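Local coordinates for protein accelerated cell death 11 (Arabidopsis thaliana, PDB 4NT1) that selectively transfers ceramide-1-phosphate and phytoceramide-1-phosphate between membranes and probably acts as an intermediary regulator of phytoceramide levels, at residues K9-R12 with K13-A16; K19-A22 with I23-N26; S42-S45 with P46-C50; A163-L166 with N167-E171; T192-D195 with N196-L199. One frame throughout, in Å; residues are numbered along the deposited sequence.

Contact 1. Residues K9-R12 with K13-A16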
# COMPACT_ATOMS: atom_id res chain seq x y z
N LYS A 9 -10.46 5.14 -15.30
CA LYS A 9 -10.63 5.67 -13.95
C LYS A 9 -9.80 4.89 -12.94
O LYS A 9 -10.30 3.96 -12.30
CB LYS A 9 -12.11 5.64 -13.55
CG LYS A 9 -13.03 6.47 -14.43
CD LYS A 9 -12.70 7.96 -14.36
CE LYS A 9 -13.78 8.80 -15.02
NZ LYS A 9 -13.38 10.22 -15.18
N PRO A 10 -8.52 5.26 -12.79
CA PRO A 10 -7.59 4.49 -11.95
C PRO A 10 -8.01 4.35 -10.49
O PRO A 10 -7.80 3.29 -9.91
CB PRO A 10 -6.27 5.28 -12.06
CG PRO A 10 -6.65 6.62 -12.63
CD PRO A 10 -7.86 6.38 -13.48
N LEU A 11 -8.59 5.40 -9.90
CA LEU A 11 -9.06 5.30 -8.52
C LEU A 11 -10.21 4.30 -8.40
O LEU A 11 -10.40 3.69 -7.36
CB LEU A 11 -9.55 6.65 -8.00
CG LEU A 11 -8.51 7.57 -7.37
CD1 LEU A 11 -9.19 8.78 -6.75
CD2 LEU A 11 -7.72 6.80 -6.32
N ARG A 12 -11.00 4.18 -9.46
CA ARG A 12 -12.15 3.29 -9.43
C ARG A 12 -11.69 1.83 -9.60
O ARG A 12 -12.27 0.93 -9.01
CB ARG A 12 -13.16 3.69 -10.51
CG ARG A 12 -13.54 5.16 -10.44
CD ARG A 12 -14.74 5.54 -11.31
NE ARG A 12 -14.98 6.98 -11.26
CZ ARG A 12 -16.05 7.60 -11.74
NH1 ARG A 12 -17.02 6.91 -12.32
NH2 ARG A 12 -16.15 8.92 -11.63
N LYS A 13 -10.65 1.61 -10.39
CA LYS A 13 -10.07 0.27 -10.51
C LYS A 13 -9.48 -0.14 -9.17
O LYS A 13 -9.61 -1.29 -8.74
CB LYS A 13 -8.99 0.24 -11.59
CG LYS A 13 -9.55 0.47 -13.00
CD LYS A 13 -8.43 0.54 -14.02
CE LYS A 13 -7.59 -0.73 -14.00
NZ LYS A 13 -6.38 -0.63 -14.86
N ILE A 14 -8.82 0.81 -8.51
CA ILE A 14 -8.29 0.56 -7.17
C ILE A 14 -9.40 0.24 -6.16
O ILE A 14 -9.31 -0.74 -5.42
CB ILE A 14 -7.47 1.75 -6.67
CG1 ILE A 14 -6.13 1.80 -7.41
CG2 ILE A 14 -7.26 1.64 -5.17
CD1 ILE A 14 -5.37 3.13 -7.21
N SER A 15 -10.45 1.05 -6.12
CA SER A 15 -11.50 0.80 -5.13
C SER A 15 -12.22 -0.53 -5.38
O SER A 15 -12.58 -1.25 -4.44
CB SER A 15 -12.49 1.97 -5.04
OG SER A 15 -13.27 2.08 -6.21
N ALA A 16 -12.42 -0.87 -6.66
CA ALA A 16 -13.09 -2.12 -7.00
C ALA A 16 -12.26 -3.33 -6.58
O ALA A 16 -12.78 -4.30 -6.02
CB ALA A 16 -13.38 -2.19 -8.50
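The guanidinium of R12, the residue whose backbone O receives A16 N, has K9 CE over one face, 4.1 Å above its plane and offset toward the rim. K9 runs alongside the arginine; R12 NE forms a salt bridge with E171 OE2, and K9 NZ is hydrogen-bonded to K170 O. The two basic side chains thus lie close together but are held by different acceptors beyond the helix. R12 reaches its partner because CG stands anti to the carbonyl carbon (chi1 -52°) and the chain is extended from CG to NE.

The backbone evidence is regular. K13 N gives a 3.0 Å bond to K9 O, approached at a C=O...N angle of 162°. I14 N to P10 O is also 3.0 Å, S15 N to L11 O is 2.9 Å, and A16 N to R12 O is 3.0 Å. K9 O takes a second, weak bond from R12 N. On the buried side, L11 CD2 and I14 CD1 meet at 4.4 Å, while I14 CG1 lies 3.4 Å from P10 O. L11 reaches L169, and I14 reaches L43 and L47 of helix 34-51. S15 OG, in the position between its backbone N and carbonyl carbon (chi1 68°), is satisfied by H179 ND1 of helix 173-199.

K9 in the N-cap position, P10 directly after it, and four successive i to i+4 bonds are characteristic of the opening two turns of an alpha helix, here helix 10-25 of the all-helical GLTP fold.

Contact 2. Residues K19-A22 with I23-N26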
# COMPACT_ATOMS: atom_id res chain seq x y z
N LYS A 19 -12.19 -3.57 -2.68
CA LYS A 19 -13.49 -4.02 -2.21
C LYS A 19 -13.56 -5.55 -2.25
O LYS A 19 -14.00 -6.18 -1.29
CB LYS A 19 -14.60 -3.39 -3.06
CG LYS A 19 -16.00 -3.79 -2.61
CD LYS A 19 -17.08 -3.11 -3.44
CE LYS A 19 -17.55 -1.82 -2.79
NZ LYS A 19 -18.26 -2.07 -1.51
N LYS A 20 -13.10 -6.14 -3.35
CA LYS A 20 -13.13 -7.60 -3.50
C LYS A 20 -12.27 -8.30 -2.45
O LYS A 20 -12.66 -9.33 -1.91
CB LYS A 20 -12.67 -8.02 -4.90
CG LYS A 20 -13.65 -7.68 -6.00
CD LYS A 20 -13.07 -8.06 -7.35
CE LYS A 20 -13.99 -7.65 -8.49
NZ LYS A 20 -14.02 -6.17 -8.65
N LEU A 21 -11.08 -7.75 -2.18
CA LEU A 21 -10.20 -8.32 -1.17
C LEU A 21 -10.83 -8.19 0.21
O LEU A 21 -10.74 -9.12 1.01
CB LEU A 21 -8.81 -7.66 -1.23
CG LEU A 21 -8.03 -8.03 -2.50
CD1 LEU A 21 -6.73 -7.19 -2.65
CD2 LEU A 21 -7.71 -9.52 -2.50
N ALA A 22 -11.48 -7.06 0.49
CA ALA A 22 -12.14 -6.88 1.80
C ALA A 22 -13.26 -7.90 1.99
O ALA A 22 -13.43 -8.49 3.06
CB ALA A 22 -12.68 -5.46 1.93
N ILE A 23 -14.03 -8.12 0.93
CA ILE A 23 -15.08 -9.14 0.95
C ILE A 23 -14.52 -10.52 1.28
O ILE A 23 -15.10 -11.26 2.08
CB ILE A 23 -15.84 -9.20 -0.38
CG1 ILE A 23 -16.66 -7.92 -0.57
CG2 ILE A 23 -16.73 -10.45 -0.44
CD1 ILE A 23 -17.23 -7.76 -1.99
N ILE A 24 -13.39 -10.87 0.66
CA ILE A 24 -12.73 -12.15 0.93
C ILE A 24 -12.25 -12.25 2.39
O ILE A 24 -12.49 -13.26 3.05
CB ILE A 24 -11.53 -12.37 -0.02
CG1 ILE A 24 -12.02 -12.58 -1.46
CG2 ILE A 24 -10.68 -13.56 0.46
CD1 ILE A 24 -10.90 -12.47 -2.51
N VAL A 25 -11.59 -11.22 2.89
CA VAL A 25 -11.08 -11.30 4.26
C VAL A 25 -12.21 -11.32 5.28
O VAL A 25 -12.02 -11.80 6.39
CB VAL A 25 -10.08 -10.18 4.62
CG1 VAL A 25 -8.84 -10.25 3.73
CG2 VAL A 25 -10.75 -8.83 4.58
N ASN A 26 -13.38 -10.84 4.88
CA ASN A 26 -14.51 -10.78 5.81
C ASN A 26 -15.47 -11.94 5.60
O ASN A 26 -16.53 -12.00 6.21
CB ASN A 26 -15.26 -9.45 5.65
CG ASN A 26 -15.98 -9.04 6.91
OD1 ASN A 26 -17.13 -8.61 6.87
ND2 ASN A 26 -15.31 -9.19 8.05
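I23 and I24 turn CG1 the same way, anti to their own carbonyl carbons and beside the backbone N (chi1 -67° and -68°), and this lays each CG1 back along the preceding turn. I23 CG1 comes to 3.3 Å from K19 O, and its CD1 continues to 4.2 Å from K19 CG, touching the aliphatic part of the lysine. I24 repeats the arrangement one residue on: CG1 is 3.3 Å from K20 O, and CD1 ends 4.3 Å from CD2 of L21. The first pair lies on the outer surface. The second faces helix 34-51, where L21 meets Q36 and A40 and I24 also meets Q36.

The carbonyls over which these branches lie are already bonded to the backbone. I23 N to K19 O measures 2.9 Å, I24 N to K20 O 3.1 Å, and V25 N to L21 O 2.9 Å. The pattern weakens at the last residue: N26 N still reaches A22 O at 3.0 Å, but the N-H...O angle falls to 132°, and a weak bond to I23 O is added. A22 and V25 turn to helix 173-199, meeting S186 and, from V25, L190 and Y193. I24 O accepts a hydrogen bond from S27 OG, just past the helix end.

Shared donation by N26 N and its departure from helical geometry mark the C-terminal end of helix 10-25, which has one side seated on two other helices of the GLTP fold and the other turned outward.

Contact 3. Residues S42-S45 with P46-C50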
# COMPACT_ATOMS: atom_id res chain seq x y z
N SER A 42 -0.70 -3.90 -7.53
CA SER A 42 -0.07 -3.27 -8.69
C SER A 42 -0.88 -2.07 -9.19
O SER A 42 -0.32 -1.16 -9.80
CB SER A 42 0.18 -4.28 -9.80
OG SER A 42 0.97 -3.72 -10.84
N LEU A 43 -2.18 -2.06 -8.92
CA LEU A 43 -2.99 -0.91 -9.33
C LEU A 43 -2.63 0.34 -8.53
O LEU A 43 -2.84 1.47 -8.97
CB LEU A 43 -4.48 -1.21 -9.19
CG LEU A 43 -5.02 -2.35 -10.07
CD1 LEU A 43 -6.47 -2.66 -9.71
CD2 LEU A 43 -4.88 -2.01 -11.55
N VAL A 44 -2.08 0.12 -7.33
CA VAL A 44 -1.68 1.21 -6.45
C VAL A 44 -0.30 1.77 -6.82
O VAL A 44 -0.01 2.94 -6.58
CB VAL A 44 -1.67 0.73 -4.98
CG1 VAL A 44 -1.10 1.81 -4.07
CG2 VAL A 44 -3.08 0.34 -4.53
N SER A 45 0.55 0.94 -7.42
CA SER A 45 1.94 1.36 -7.68
C SER A 45 2.10 2.74 -8.32
O SER A 45 2.97 3.52 -7.91
CB SER A 45 2.68 0.31 -8.52
OG SER A 45 2.79 -0.92 -7.82
N PRO A 46 1.30 3.06 -9.35
CA PRO A 46 1.54 4.33 -10.04
C PRO A 46 1.23 5.56 -9.19
O PRO A 46 1.66 6.65 -9.54
CB PRO A 46 0.58 4.27 -11.25
CG PRO A 46 0.25 2.81 -11.41
CD PRO A 46 0.26 2.25 -10.02
N LEU A 47 0.50 5.40 -8.08
CA LEU A 47 0.22 6.55 -7.23
C LEU A 47 1.50 7.18 -6.68
O LEU A 47 1.59 8.40 -6.54
CB LEU A 47 -0.70 6.18 -6.07
CG LEU A 47 -2.08 5.62 -6.41
CD1 LEU A 47 -2.80 5.20 -5.14
CD2 LEU A 47 -2.93 6.63 -7.20
N PHE A 48 2.50 6.36 -6.36
CA PHE A 48 3.73 6.89 -5.78
C PHE A 48 4.44 7.82 -6.77
O PHE A 48 4.96 8.87 -6.38
CB PHE A 48 4.65 5.78 -5.30
CG PHE A 48 4.09 5.00 -4.15
CD1 PHE A 48 4.18 5.49 -2.86
CD2 PHE A 48 3.47 3.78 -4.36
CE1 PHE A 48 3.66 4.78 -1.80
CE2 PHE A 48 2.95 3.06 -3.30
CZ PHE A 48 3.05 3.56 -2.02
N GLY A 49 4.43 7.44 -8.04
CA GLY A 49 5.03 8.26 -9.07
C GLY A 49 4.31 9.58 -9.20
O GLY A 49 4.92 10.62 -9.43
N CYS A 50 2.98 9.54 -9.03
CA CYS A 50 2.16 10.74 -9.06
C CYS A 50 2.61 11.76 -8.03
O CYS A 50 2.57 12.96 -8.29
CB CYS A 50 0.69 10.40 -8.84
SG CYS A 50 -0.09 9.58 -10.25
O HOH W 1 5.00 4.84 -9.24
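V44 O and S45 O take up the donors that follow the proline, both from the residue three places on. L47 N reaches V44 O at 2.9 Å, from above the carbonyl plane, 39° out of it. F48 N reaches S45 O at 3.3 Å and is tilted further, 47° out of the plane. S45 O has a second partner, a water that donates to it at 2.8 Å. The same water accepts a weak bond from G49 N at 2.9 Å; with G49 N 4.2 Å from S45 O, it stands in for the usual i to i+4 bond.

P46 has no N-H for S42 O; its CD sits 3.4 Å from L43 O, which L47 N, turned to V44 O, does not take. Regular alpha bonding resumes with C50 N on P46 O at 3.2 Å.

Apolar side chains pack on the buried side. V44 CG1 and L47 CD1 meet at 3.9 Å, their side chains crossing obliquely, and S45 O lies at the edge of the F48 ring, near its plane. That ring also meets Y62, with planes at about 45°, on helix 57-63, which carries D61, a residue that binds the N-acylsphingoid base 1-phosphate.

The missing donor and the shift to i to i+3 bonding imply a proline kink in helix 34-51, where a water bridges, weakly at G49 N, polar atoms the bent backbone separates.

Contact 4. Residues A163-L166 with N167-E171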
# COMPACT_ATOMS: atom_id res chain seq x y z
N ALA A 163 -5.38 19.66 -6.68
CA ALA A 163 -6.15 19.71 -7.92
C ALA A 163 -5.47 18.96 -9.06
O ALA A 163 -6.13 18.30 -9.86
CB ALA A 163 -6.42 21.16 -8.32
N HIS A 164 -4.16 19.07 -9.14
CA HIS A 164 -3.40 18.39 -10.19
C HIS A 164 -3.45 16.87 -9.99
O HIS A 164 -3.58 16.13 -10.95
CB HIS A 164 -1.95 18.88 -10.23
CG HIS A 164 -1.16 18.32 -11.36
ND1 HIS A 164 0.21 18.22 -11.34
CD2 HIS A 164 -1.56 17.81 -12.55
CE1 HIS A 164 0.63 17.67 -12.47
NE2 HIS A 164 -0.43 17.41 -13.22
N LEU A 165 -3.35 16.42 -8.74
CA LEU A 165 -3.45 14.98 -8.45
C LEU A 165 -4.80 14.43 -8.90
O LEU A 165 -4.88 13.38 -9.54
CB LEU A 165 -3.21 14.68 -6.97
CG LEU A 165 -3.40 13.21 -6.58
CD1 LEU A 165 -2.34 12.35 -7.24
CD2 LEU A 165 -3.41 12.99 -5.07
N LEU A 166 -5.87 15.15 -8.58
CA LEU A 166 -7.19 14.71 -8.99
C LEU A 166 -7.27 14.66 -10.52
O LEU A 166 -7.91 13.78 -11.09
CB LEU A 166 -8.27 15.62 -8.40
CG LEU A 166 -8.32 15.62 -6.88
CD1 LEU A 166 -9.55 16.37 -6.37
CD2 LEU A 166 -8.32 14.20 -6.34
N ASN A 167 -6.61 15.60 -11.18
CA ASN A 167 -6.59 15.61 -12.64
C ASN A 167 -5.89 14.36 -13.18
O ASN A 167 -6.37 13.74 -14.13
CB ASN A 167 -5.91 16.88 -13.16
CG ASN A 167 -5.95 16.98 -14.67
OD1 ASN A 167 -6.98 17.28 -15.25
ND2 ASN A 167 -4.81 16.72 -15.31
N MET A 168 -4.77 14.01 -12.58
CA MET A 168 -4.02 12.82 -12.96
C MET A 168 -4.85 11.56 -12.75
O MET A 168 -4.70 10.58 -13.49
CB MET A 168 -2.73 12.71 -12.14
CG MET A 168 -1.66 13.72 -12.48
SD MET A 168 -0.20 13.48 -11.47
CE MET A 168 -0.52 14.55 -10.09
N LEU A 169 -5.73 11.58 -11.75
CA LEU A 169 -6.58 10.43 -11.45
C LEU A 169 -7.93 10.49 -12.16
O LEU A 169 -8.76 9.60 -12.00
CB LEU A 169 -6.79 10.31 -9.94
CG LEU A 169 -5.51 10.29 -9.11
CD1 LEU A 169 -5.82 10.40 -7.63
CD2 LEU A 169 -4.68 9.05 -9.42
N LYS A 170 -8.15 11.54 -12.93
CA LYS A 170 -9.36 11.66 -13.74
C LYS A 170 -10.64 11.71 -12.91
O LYS A 170 -11.64 11.10 -13.28
CB LYS A 170 -9.44 10.50 -14.74
CG LYS A 170 -8.18 10.31 -15.58
CD LYS A 170 -7.97 11.48 -16.52
CE LYS A 170 -6.74 11.28 -17.41
NZ LYS A 170 -6.58 12.38 -18.40
N GLU A 171 -10.61 12.43 -11.78
CA GLU A 171 -11.79 12.55 -10.93
C GLU A 171 -11.97 13.99 -10.46
O GLU A 171 -11.01 14.75 -10.39
CB GLU A 171 -11.65 11.66 -9.69
CG GLU A 171 -11.45 10.17 -9.97
CD GLU A 171 -12.72 9.48 -10.46
OE1 GLU A 171 -13.76 10.17 -10.57
OE2 GLU A 171 -12.67 8.26 -10.74
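A Schellman motif ends helix 162-168, with L166 O gripping E171 N across the turn. That 6-to-1 bond is 3.1 Å long and nearly straight at 176°; inside it K170 N returns to N167 O at 3.1 Å. K170 makes the reversal possible with a positive phi of 63°. L169 N, just before, bonds to L165 O at 3.0 Å and only weakly to L166 O.

One turn earlier the side chains pack against one another. M168 CE lies 3.9 Å from the centroid of the H164 ring, only 8° off the normal, a CH-pi contact over one face; SD lies over the same face, 4.5 Å from the ring centroid. H164 comes to it because CG stands anti to its backbone N, and M168 because its chain bends at the last torsion.

The motif thus closes the short helix and sends the chain on toward helix 173-199, where L166 meets E173 and A176. M168 CE also touches L165 CD1 at 4.0 Å, while L165 CG meets L169 CD1 at 3.9 Å, the two leucine side chains crossing at a slant. From here L165 and M168 reach C50, and L169 reaches L47, on helix 34-51.

Contact 5. Residues T192-D195 with N196-L199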
# COMPACT_ATOMS: atom_id res chain seq x y z
N THR A 192 -5.15 -5.18 8.45
CA THR A 192 -5.24 -5.86 9.74
C THR A 192 -5.11 -7.37 9.55
O THR A 192 -4.43 -8.05 10.32
CB THR A 192 -6.60 -5.56 10.42
OG1 THR A 192 -6.69 -4.16 10.72
CG2 THR A 192 -6.74 -6.35 11.70
N TYR A 193 -5.78 -7.89 8.53
CA TYR A 193 -5.66 -9.30 8.18
C TYR A 193 -4.20 -9.65 7.92
O TYR A 193 -3.70 -10.67 8.38
CB TYR A 193 -6.53 -9.63 6.96
CG TYR A 193 -6.31 -11.03 6.43
CD1 TYR A 193 -7.03 -12.11 6.93
CD2 TYR A 193 -5.37 -11.29 5.44
CE1 TYR A 193 -6.82 -13.40 6.46
CE2 TYR A 193 -5.16 -12.57 4.96
CZ TYR A 193 -5.88 -13.62 5.48
OH TYR A 193 -5.67 -14.89 5.01
N LEU A 194 -3.49 -8.79 7.19
CA LEU A 194 -2.09 -9.05 6.88
C LEU A 194 -1.22 -9.03 8.14
O LEU A 194 -0.49 -9.98 8.42
CB LEU A 194 -1.56 -8.06 5.84
CG LEU A 194 -2.22 -8.13 4.46
CD1 LEU A 194 -1.76 -6.98 3.55
CD2 LEU A 194 -1.94 -9.49 3.82
N ASP A 195 -1.31 -7.94 8.92
CA ASP A 195 -0.60 -7.85 10.20
C ASP A 195 -0.81 -9.12 11.02
O ASP A 195 0.13 -9.65 11.60
CB ASP A 195 -1.08 -6.65 11.02
CG ASP A 195 -0.41 -5.34 10.63
OD1 ASP A 195 0.59 -5.36 9.88
OD2 ASP A 195 -0.87 -4.28 11.10
N ASN A 196 -2.06 -9.57 11.09
CA ASN A 196 -2.38 -10.75 11.89
C ASN A 196 -1.74 -12.05 11.41
O ASN A 196 -1.39 -12.91 12.22
CB ASN A 196 -3.90 -10.92 12.05
CG ASN A 196 -4.50 -9.91 13.02
OD1 ASN A 196 -3.79 -9.35 13.86
ND2 ASN A 196 -5.80 -9.69 12.92
N LEU A 197 -1.57 -12.21 10.09
CA LEU A 197 -0.82 -13.36 9.59
C LEU A 197 0.57 -13.41 10.22
O LEU A 197 1.08 -14.49 10.55
CB LEU A 197 -0.69 -13.33 8.07
CG LEU A 197 -1.99 -13.47 7.28
CD1 LEU A 197 -1.68 -13.52 5.80
CD2 LEU A 197 -2.75 -14.71 7.72
N PHE A 198 1.19 -12.24 10.38
CA PHE A 198 2.53 -12.15 10.96
C PHE A 198 2.47 -12.33 12.48
O PHE A 198 3.22 -13.13 13.05
CB PHE A 198 3.20 -10.80 10.63
CG PHE A 198 3.65 -10.67 9.20
CD1 PHE A 198 2.74 -10.39 8.19
CD2 PHE A 198 4.99 -10.84 8.86
CE1 PHE A 198 3.15 -10.28 6.87
CE2 PHE A 198 5.41 -10.73 7.55
CZ PHE A 198 4.49 -10.45 6.55
N LEU A 199 1.58 -11.59 13.13
CA LEU A 199 1.53 -11.57 14.59
C LEU A 199 1.07 -12.89 15.21
O LEU A 199 1.53 -13.27 16.29
CB LEU A 199 0.63 -10.43 15.08
CG LEU A 199 1.07 -9.04 14.63
CD1 LEU A 199 0.00 -8.00 14.98
CD2 LEU A 199 2.40 -8.68 15.24
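D195 O is gripped by two backbone N-H groups. L199 N gives the stronger bond, 2.9 Å at an N-H...O angle of 164° and in the carbonyl plane; F198 N adds a weak one at 3.1 Å. F198 N divides its hydrogen, since it also makes a weak bond of 3.4 Å to L194 O. The same L194 O meets the F198 ring edge-on and in plane, 3.3 Å from CD1, a geometry in which the oxygen faces the ring hydrogens.

The side chain of D195 looks elsewhere, its OD1 forming a salt bridge with K106 of helix 98-121.

These turns are the end of helix 173-199, a long helix of the all-helical GLTP fold. F198 is enclosed here by T99, L102 and L103 of helix 98-121 and by M83 of helix 79-88, and its side chain lies about 7 Å from those of R100 and R104, which bind the phosphate-bearing lipid.

One residue back along the helix, the Y193 ring and L197 cross at a slant, CE2 of the tyrosine lying 3.7 Å from CD1 of the leucine, while L197 CD2 sits near the phenol end. Y193 arrives there with CG anti to its own backbone N (chi1 172°), which swings the ring along the helix toward L197. On the outer side T192 and N196 run side by side, T192 CG2 being 3.7 Å from N196 ND2. Their backbones are joined by N196 N on T192 O at 2.9 Å, whereas the amide of N196, though near that oxygen, is badly angled for a bond to it.

In the fold
From the N terminus, contacts 1 and 2 mark the start and end of helix 10-25, contact 3 kinks helix 34-51, contact 4 ends helix 162-168, and contact 5 lies at the end of helix 173-199. Each is a short local contact in series along the chain, so none closes a long loop, and none nests in or crosses another. Contact 1 packs on contact 3 through I14, L43 and L47, and joins contact 4 through polar bonds. Contact 3 meets contact 4 through L47 with L169 and C50 with L165 and M168. Contact 2 instead touches contact 5, V25 on Y193. Contacts 4 and 5 sit on opposite sides of the chain's centre, their centres about 33 Å apart.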